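Local structure of serine-pyruvate aminotransferase (AgxT) (Sulfolobus solfataricus, 3ZRP) at residues T11-E15 and D16-A20; K147-I150 and N151-K155; T243-V246 and H247-Q251. The protein probably transfers the amino group of serine to pyruvate, and that of alanine to glyoxylate, using a pyridoxal 5'-phosphate cofactor. All coordinates share one frame; numbering follows the deposited sequence.

Contact 1 (T11-E15 and D16-A20); sequences TTIKE and DVLVA
I13 meets the first turn of helix 15-20 through its CG2 methyl, which packs 3.8 Å from CB of V17 and equally close to CG of L18. Its CG1 branch stands beside the backbone N (chi1 -61°) and carries CD1 to within 4.0 Å of CD2 of L18. The isoleucine crosses both partners at about a right angle, and its branched, apolar form suits a buried place between loop and helix.

The polar pairing is mostly backbone. K14, at the N-cap position, offers its carbonyl twice: L18 N reaches K14 O at 3.2 Å in a nearly straight bond (165°) lying in the carbonyl plane, while V17 N makes a weak, bent bond to the same oxygen. One step on, V19 N meets E15 O at 2.9 Å.

The second subunit serves acceptors on both loop and helix: ND2 of its N24 donates to I13 O and, less certainly because E15 was modelled in two conformers, to E15 OE2. L18 O accepts a hydrogen bond from Q251 NE2 of the same chain. The flexible chain of K14 lets its ammonium engage W343 in a cation-pi contact, and D16 has been seen binding calcium, though none is bound here.

The apolar atoms thus hold loop against helix, while hydrogen bonds begin the helical pattern and join this N-terminal region to the partner subunit.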
loop_
_atom_site.group_PDB
_atom_site.type_symbol
_atom_site.label_atom_id
_atom_site.label_comp_id
_atom_site.label_asym_id
_atom_site.label_seq_id
_atom_site.Cartn_x
_atom_site.Cartn_y
_atom_site.Cartn_z
ATOM N N THR A 11 4.323 -17.667 3.495
ATOM C CA THR A 11 3.635 -17.728 2.210
ATOM C C THR A 11 2.255 -18.405 2.340
ATOM O O THR A 11 1.380 -18.185 1.503
ATOM C CB THR A 11 4.496 -18.405 1.109
ATOM O OG1 THR A 11 4.720 -19.779 1.441
ATOM C CG2 THR A 11 5.840 -17.682 0.944
ATOM N N THR A 12 2.066 -19.197 3.400
ATOM C CA THR A 12 0.772 -19.836 3.686
ATOM C C THR A 12 -0.075 -19.013 4.657
ATOM O O THR A 12 0.322 -18.753 5.798
ATOM C CB THR A 12 0.925 -21.296 4.185
ATOM O OG1 THR A 12 1.516 -22.087 3.147
ATOM C CG2 THR A 12 -0.435 -21.900 4.560
ATOM N N ILE A 13 -1.243 -18.603 4.165
ATOM C CA ILE A 13 -2.202 -17.804 4.915
ATOM C C ILE A 13 -3.424 -18.692 5.166
ATOM O O ILE A 13 -3.882 -19.379 4.256
ATOM C CB ILE A 13 -2.609 -16.521 4.113
ATOM C CG1 ILE A 13 -1.373 -15.641 3.843
ATOM C CG2 ILE A 13 -3.718 -15.741 4.828
ATOM C CD1 ILE A 13 -1.636 -14.416 2.967
ATOM N N LYS A 14 -3.937 -18.688 6.395
ATOM C CA LYS A 14 -5.177 -19.393 6.699
ATOM C C LYS A 14 -6.265 -19.089 5.665
ATOM O O LYS A 14 -6.418 -17.938 5.229
ATOM C CB LYS A 14 -5.659 -19.054 8.099
ATOM C CG LYS A 14 -5.372 -20.155 9.096
ATOM C CD LYS A 14 -6.053 -19.875 10.416
ATOM C CE LYS A 14 -6.339 -21.163 11.167
ATOM N NZ LYS A 14 -5.191 -22.107 11.073
ATOM N N GLU A 15 -6.983 -20.136 5.258
ATOM C CA GLU A 15 -8.036 -20.025 4.240
ATOM C C GLU A 15 -9.139 -19.064 4.654
ATOM O O GLU A 15 -9.621 -18.291 3.826
ATOM C CB GLU A 15 -8.624 -21.402 3.891
ATOM C CG GLU A 15 -8.146 -21.978 2.549
ATOM C CD GLU A 15 -6.645 -21.901 2.384
ATOM O OE1 GLU A 15 -5.930 -22.101 3.390
ATOM O OE2 GLU A 15 -6.182 -21.639 1.254
ATOM N N ASP A 16 -9.522 -19.106 5.935
ATOM C CA ASP A 16 -10.536 -18.201 6.481
ATOM C C ASP A 16 -10.153 -16.742 6.238
ATOM O O ASP A 16 -11.017 -15.895 6.006
ATOM C CB ASP A 16 -10.697 -18.392 7.994
ATOM C CG ASP A 16 -11.214 -19.761 8.364
ATOM O OD1 ASP A 16 -12.439 -19.983 8.265
ATOM O OD2 ASP A 16 -10.387 -20.602 8.766
ATOM N N VAL A 17 -8.850 -16.460 6.322
ATOM C CA VAL A 17 -8.348 -15.091 6.191
ATOM C C VAL A 17 -8.467 -14.658 4.741
ATOM O O VAL A 17 -9.048 -13.605 4.467
ATOM C CB VAL A 17 -6.891 -14.923 6.728
ATOM C CG1 VAL A 17 -6.393 -13.484 6.539
ATOM C CG2 VAL A 17 -6.811 -15.310 8.202
ATOM N N LEU A 18 -7.956 -15.475 3.819
ATOM C CA LEU A 18 -8.016 -15.137 2.384
ATOM C C LEU A 18 -9.441 -14.986 1.865
ATOM O O LEU A 18 -9.722 -14.081 1.073
ATOM C CB LEU A 18 -7.284 -16.169 1.536
ATOM C CG LEU A 18 -5.767 -16.230 1.631
ATOM C CD1 LEU A 18 -5.318 -17.486 0.904
ATOM C CD2 LEU A 18 -5.110 -14.964 1.056
ATOM N N VAL A 19 -10.327 -15.880 2.315
ATOM C CA VAL A 19 -11.720 -15.901 1.878
ATOM C C VAL A 19 -12.448 -14.632 2.308
ATOM O O VAL A 19 -13.318 -14.139 1.580
ATOM C CB VAL A 19 -12.475 -17.180 2.383
ATOM C CG1 VAL A 19 -13.980 -17.007 2.264
ATOM C CG2 VAL A 19 -12.048 -18.396 1.581
ATOM N N ALA A 20 -12.082 -14.104 3.479
ATOM C CA ALA A 20 -12.629 -12.833 3.984
ATOM C C ALA A 20 -12.481 -11.684 2.976
ATOM O O ALA A 20 -13.266 -10.732 2.984
ATOM C CB ALA A 20 -11.979 -12.461 5.319
#

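Contact 2 (K147-I150 and N151-K155); sequences KDVI and NKIRK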
loop_
_atom_site.group_PDB
_atom_site.type_symbol
_atom_site.label_atom_id
_atom_site.label_comp_id
_atom_site.label_asym_id
_atom_site.label_seq_id
_atom_site.Cartn_x
_atom_site.Cartn_y
_atom_site.Cartn_z
ATOM N N LYS A 147 11.988 -4.545 26.882
ATOM C CA LYS A 147 11.577 -4.131 28.220
ATOM C C LYS A 147 12.788 -3.643 29.011
ATOM O O LYS A 147 12.768 -2.530 29.539
ATOM C CB LYS A 147 10.844 -5.252 28.952
ATOM C CG LYS A 147 10.424 -4.905 30.376
ATOM C CD LYS A 147 9.811 -6.106 31.097
ATOM C CE LYS A 147 10.710 -7.351 31.077
ATOM N NZ LYS A 147 11.928 -7.230 31.929
ATOM N N ASP A 148 13.845 -4.461 29.063
ATOM C CA ASP A 148 15.077 -4.104 29.787
ATOM C C ASP A 148 15.759 -2.832 29.265
ATOM O O ASP A 148 16.212 -1.997 30.057
ATOM C CB ASP A 148 16.068 -5.257 29.757
ATOM C CG ASP A 148 15.587 -6.474 30.544
ATOM O OD1 ASP A 148 14.587 -6.391 31.290
ATOM O OD2 ASP A 148 16.229 -7.526 30.399
ATOM N N VAL A 149 15.836 -2.684 27.940
ATOM C CA VAL A 149 16.363 -1.442 27.339
ATOM C C VAL A 149 15.540 -0.221 27.744
ATOM O O VAL A 149 16.098 0.796 28.175
ATOM C CB VAL A 149 16.440 -1.519 25.787
ATOM C CG1 VAL A 149 16.861 -0.167 25.209
ATOM C CG2 VAL A 149 17.394 -2.597 25.355
ATOM N N ILE A 150 14.220 -0.322 27.631
ATOM C CA ILE A 150 13.344 0.813 27.917
ATOM C C ILE A 150 13.355 1.179 29.415
ATOM O O ILE A 150 13.336 2.359 29.777
ATOM C CB ILE A 150 11.916 0.548 27.396
ATOM C CG1 ILE A 150 11.936 0.553 25.861
ATOM C CG2 ILE A 150 10.920 1.584 27.928
ATOM C CD1 ILE A 150 10.627 0.125 25.243
ATOM N N ASN A 151 13.388 0.163 30.275
ATOM C CA ASN A 151 13.496 0.390 31.719
ATOM C C ASN A 151 14.667 1.314 32.039
ATOM O O ASN A 151 14.544 2.209 32.876
ATOM C CB ASN A 151 13.617 -0.939 32.488
ATOM C CG ASN A 151 13.807 -0.745 34.001
ATOM O OD1 ASN A 151 12.841 -0.572 34.748
ATOM N ND2 ASN A 151 15.058 -0.802 34.452
ATOM N N LYS A 152 15.790 1.108 31.353
ATOM C CA LYS A 152 16.981 1.910 31.573
ATOM C C LYS A 152 16.880 3.303 30.960
ATOM O O LYS A 152 17.309 4.276 31.577
ATOM C CB LYS A 152 18.229 1.194 31.057
ATOM C CG LYS A 152 18.610 -0.054 31.884
ATOM C CD LYS A 152 20.001 -0.539 31.513
ATOM C CE LYS A 152 20.385 -1.809 32.280
ATOM N NZ LYS A 152 20.412 -1.559 33.749
ATOM N N ILE A 153 16.309 3.405 29.756
ATOM C CA ILE A 153 16.398 4.666 28.999
ATOM C C ILE A 153 15.201 5.585 29.065
ATOM O O ILE A 153 15.330 6.759 28.700
ATOM C CB ILE A 153 16.790 4.434 27.511
ATOM C CG1 ILE A 153 15.615 3.841 26.714
ATOM C CG2 ILE A 153 18.055 3.580 27.433
ATOM C CD1 ILE A 153 15.908 3.671 25.213
ATOM N N ARG A 154 14.051 5.086 29.544
ATOM C CA ARG A 154 12.799 5.840 29.454
ATOM C C ARG A 154 12.937 7.291 29.937
ATOM O O ARG A 154 12.419 8.219 29.310
ATOM C CB ARG A 154 11.680 5.123 30.210
ATOM C CG ARG A 154 10.293 5.794 30.173
ATOM C CD ARG A 154 9.680 5.837 28.773
ATOM N NE ARG A 154 10.139 6.975 27.969
ATOM C CZ ARG A 154 9.643 7.304 26.775
ATOM N NH1 ARG A 154 8.675 6.588 26.240
ATOM N NH2 ARG A 154 10.097 8.358 26.120
ATOM N N LYS A 155 13.638 7.484 31.054
ATOM C CA LYS A 155 13.696 8.814 31.683
ATOM C C LYS A 155 14.653 9.778 30.975
ATOM O O LYS A 155 14.650 10.966 31.246
ATOM C CB LYS A 155 14.000 8.685 33.195
ATOM C CG LYS A 155 15.467 8.718 33.583
ATOM C CD LYS A 155 15.665 8.321 35.051
ATOM C CE LYS A 155 15.970 6.828 35.160
ATOM N NZ LYS A 155 15.020 6.103 36.045
HETATM O O HOH W 1 16.627 -2.737 32.660
#
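V149 and I153 run alongside each other, one helical turn apart, with V149 CG1 4.0 Å from CD1 of I153. The isoleucine takes an unusual torsion: CG1 sits between the backbone N and the carbonyl carbon (chi1 73°), which brings it to 3.4 Å from V149 O. That oxygen also accepts I153 N at 3.1 Å, while the side chain lies against it. The next bond, R154 N to I150 O, is 2.8 Å long. Were I153 replaced by an alanine, the CG1 methyl of V149 would probably lose this neighbour and a gap open beside it.

The other side is polar and looser, as fits exposed positions. D148 OD1 receives K147 NZ on its syn side at 2.9 Å, 27° out of the carboxylate plane, less certainly because the lysine has two conformers. K152 N makes only weak bonds, to D148 O and V149 O, and a water donates to D148 O.

I150 and I153 pack on strands 128-134 and 157-163, against L133, V131 and I160, and V149 on L133. I153 and K152 also touch helix 116-125, and R154 reaches out to a salt bridge with D181.

Contact 3 (T243-V246 and H247-Q251); sequences TPPV and HVILQ. With PLP (pyridoxal-5'-phosphate), chain D.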
loop_
_atom_site.group_PDB
_atom_site.type_symbol
_atom_site.label_atom_id
_atom_site.label_comp_id
_atom_site.label_asym_id
_atom_site.label_seq_id
_atom_site.Cartn_x
_atom_site.Cartn_y
_atom_site.Cartn_z
ATOM N N THR A 243 -7.319 6.316 -0.860
ATOM C CA THR A 243 -7.962 5.002 -0.872
ATOM C C THR A 243 -7.055 3.971 -0.169
ATOM O O THR A 243 -5.908 3.796 -0.565
ATOM C CB THR A 243 -8.293 4.532 -2.301
ATOM O OG1 THR A 243 -9.115 5.520 -2.942
ATOM C CG2 THR A 243 -9.046 3.203 -2.244
ATOM N N PRO A 244 -7.562 3.316 0.897
ATOM C CA PRO A 244 -6.806 2.263 1.575
ATOM C C PRO A 244 -6.982 0.893 0.892
ATOM O O PRO A 244 -7.915 0.724 0.058
ATOM C CB PRO A 244 -7.466 2.222 2.988
ATOM C CG PRO A 244 -8.875 2.548 2.687
ATOM C CD PRO A 244 -8.863 3.564 1.571
ATOM N N PRO A 245 -6.138 -0.105 1.265
ATOM C CA PRO A 245 -6.306 -1.406 0.656
ATOM C C PRO A 245 -7.534 -2.123 1.281
ATOM O O PRO A 245 -7.398 -2.910 2.243
ATOM C CB PRO A 245 -4.981 -2.124 0.960
ATOM C CG PRO A 245 -4.011 -1.018 1.365
ATOM C CD PRO A 245 -4.913 -0.059 2.088
ATOM N N VAL A 246 -8.706 -1.850 0.703
ATOM C CA VAL A 246 -10.015 -2.198 1.318
ATOM C C VAL A 246 -10.101 -3.697 1.673
ATOM O O VAL A 246 -10.386 -4.074 2.830
ATOM C CB VAL A 246 -11.198 -1.709 0.410
ATOM C CG1 VAL A 246 -12.529 -2.305 0.822
ATOM C CG2 VAL A 246 -11.290 -0.163 0.414
ATOM N N HIS A 247 -9.824 -4.549 0.683
ATOM C CA HIS A 247 -9.948 -5.999 0.864
ATOM C C HIS A 247 -8.850 -6.590 1.755
ATOM O O HIS A 247 -9.064 -7.602 2.435
ATOM C CB HIS A 247 -10.087 -6.696 -0.486
ATOM C CG HIS A 247 -11.357 -6.338 -1.212
ATOM N ND1 HIS A 247 -11.501 -5.174 -1.943
ATOM C CD2 HIS A 247 -12.549 -6.980 -1.290
ATOM C CE1 HIS A 247 -12.727 -5.119 -2.441
ATOM N NE2 HIS A 247 -13.383 -6.201 -2.056
ATOM N N VAL A 248 -7.678 -5.960 1.758
ATOM C CA VAL A 248 -6.576 -6.386 2.631
ATOM C C VAL A 248 -6.981 -6.138 4.092
ATOM O O VAL A 248 -6.635 -6.907 4.978
ATOM C CB VAL A 248 -5.270 -5.628 2.281
ATOM C CG1 VAL A 248 -4.133 -5.998 3.222
ATOM C CG2 VAL A 248 -4.868 -5.970 0.866
ATOM N N ILE A 249 -7.693 -5.048 4.320
ATOM C CA ILE A 249 -8.164 -4.695 5.675
ATOM C C ILE A 249 -9.288 -5.652 6.150
ATOM O O ILE A 249 -9.386 -5.971 7.350
ATOM C CB ILE A 249 -8.615 -3.229 5.743
ATOM C CG1 ILE A 249 -7.381 -2.299 5.693
ATOM C CG2 ILE A 249 -9.369 -2.935 7.063
ATOM C CD1 ILE A 249 -7.675 -0.832 5.419
ATOM N N LEU A 250 -10.136 -6.093 5.222
ATOM C CA LEU A 250 -11.149 -7.126 5.533
ATOM C C LEU A 250 -10.457 -8.420 5.985
ATOM O O LEU A 250 -10.855 -9.043 6.985
ATOM C CB LEU A 250 -12.021 -7.419 4.296
ATOM C CG LEU A 250 -12.911 -6.292 3.726
ATOM C CD1 LEU A 250 -13.690 -6.775 2.487
ATOM C CD2 LEU A 250 -13.837 -5.765 4.782
ATOM N N GLN A 251 -9.427 -8.826 5.230
ATOM C CA GLN A 251 -8.630 -9.999 5.590
ATOM C C GLN A 251 -7.984 -9.820 6.976
ATOM O O GLN A 251 -8.019 -10.741 7.807
ATOM C CB GLN A 251 -7.586 -10.314 4.497
ATOM C CG GLN A 251 -8.233 -10.774 3.186
ATOM C CD GLN A 251 -7.307 -10.747 1.969
ATOM O OE1 GLN A 251 -6.614 -9.767 1.719
ATOM N NE2 GLN A 251 -7.332 -11.817 1.184
HETATM N N1 PLP D . -6.556 11.417 -8.672
HETATM C C2 PLP D . -7.846 11.215 -9.098
HETATM C C2A PLP D . -8.282 11.870 -10.388
HETATM C C3 PLP D . -8.727 10.407 -8.353
HETATM O O3 PLP D . -9.892 10.214 -8.759
HETATM C C4 PLP D . -8.290 9.790 -7.167
HETATM C C4A PLP D . -9.273 8.889 -6.403
HETATM C C5 PLP D . -6.967 10.030 -6.754
HETATM C C6 PLP D . -6.095 10.825 -7.508
HETATM C C5A PLP D . -6.393 9.434 -5.506
HETATM O O4P PLP D . -6.182 8.007 -5.584
HETATM P P PLP D . -6.074 7.137 -4.260
HETATM O O1P PLP D . -7.307 7.456 -3.478
HETATM O O2P PLP D . -5.981 5.765 -4.801
HETATM O O3P PLP D . -4.879 7.657 -3.546
#
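The CD1 methyl of I249 comes to 3.9 Å from ring atom CB of P244. I249 CG1 stands beside its own backbone N (chi1 -73°), which directs the chain back along the helix toward the loop and lays CG1 3.5 Å from P245 O. On another side of the helix start, CB of P245 meets V248 at both CB and CG2, each 3.8 Å away. Two adjoining rings thus receive different beta-branched residues, and L197 of strand 197-202 lies against P245, V248 and I249 alike.

V246 and H247 are adjacent, and their side chains are set obliquely: CG1 of the valine is 4.1 Å from ND1 of the imidazole. The histidine reaches beyond them, NE2 making a weak hydrogen bond to E23 O, while I13 of the second subunit packs on it. V248 rests on V248 of that subunit, where compact valines suit the meeting of like residues.

P245, the centre of an inverse gamma turn, occupies the N-cap position. Lacking an N-H, a proline costs no donor here, and its carbonyl accepts I249 N at 3.0 Å. L250 N then bonds to V246 O, tilted 15° from the carbonyl plane.

At the loop's far end, T243 grips the phosphate of PLP twice. With OG1 beside the backbone N (chi1 -56°), hydroxyl and amide face the same phosphate oxygen, and both donate to O1P, OG1 at 2.7 Å and N at 2.9 Å. Y240 of this chain and T64, T138, S166 and Q188 of the second subunit are among the other groups bonded to the cofactor. The cofactor is therefore held by both subunits, T243 supplying uncharged donors to its phosphate, with a proline-stiffened loop joining T243 to an apolar helix start.

Along the chain the contacts come in series, 11-20, 147-155 and 243-251, contacts 1 and 3 at helix starts and contact 2 along helix 146-153. Contacts 1 and 3 are neighbours, their centres about 14 Å apart on the same side of the chain's centre: helix 15-20 lies against helix 246-262, and both contacts touch the second subunit. Contact 2 stands apart, its centre about 38 Å from contact 1 and about 36 Å from contact 3, on the opposite side, where helix 146-153 packs on the seven-stranded mixed sheet. One pair therefore belongs to the dimer interface that completes the cofactor site, while contact 2 lies over a face of the sheet, against its inner strands.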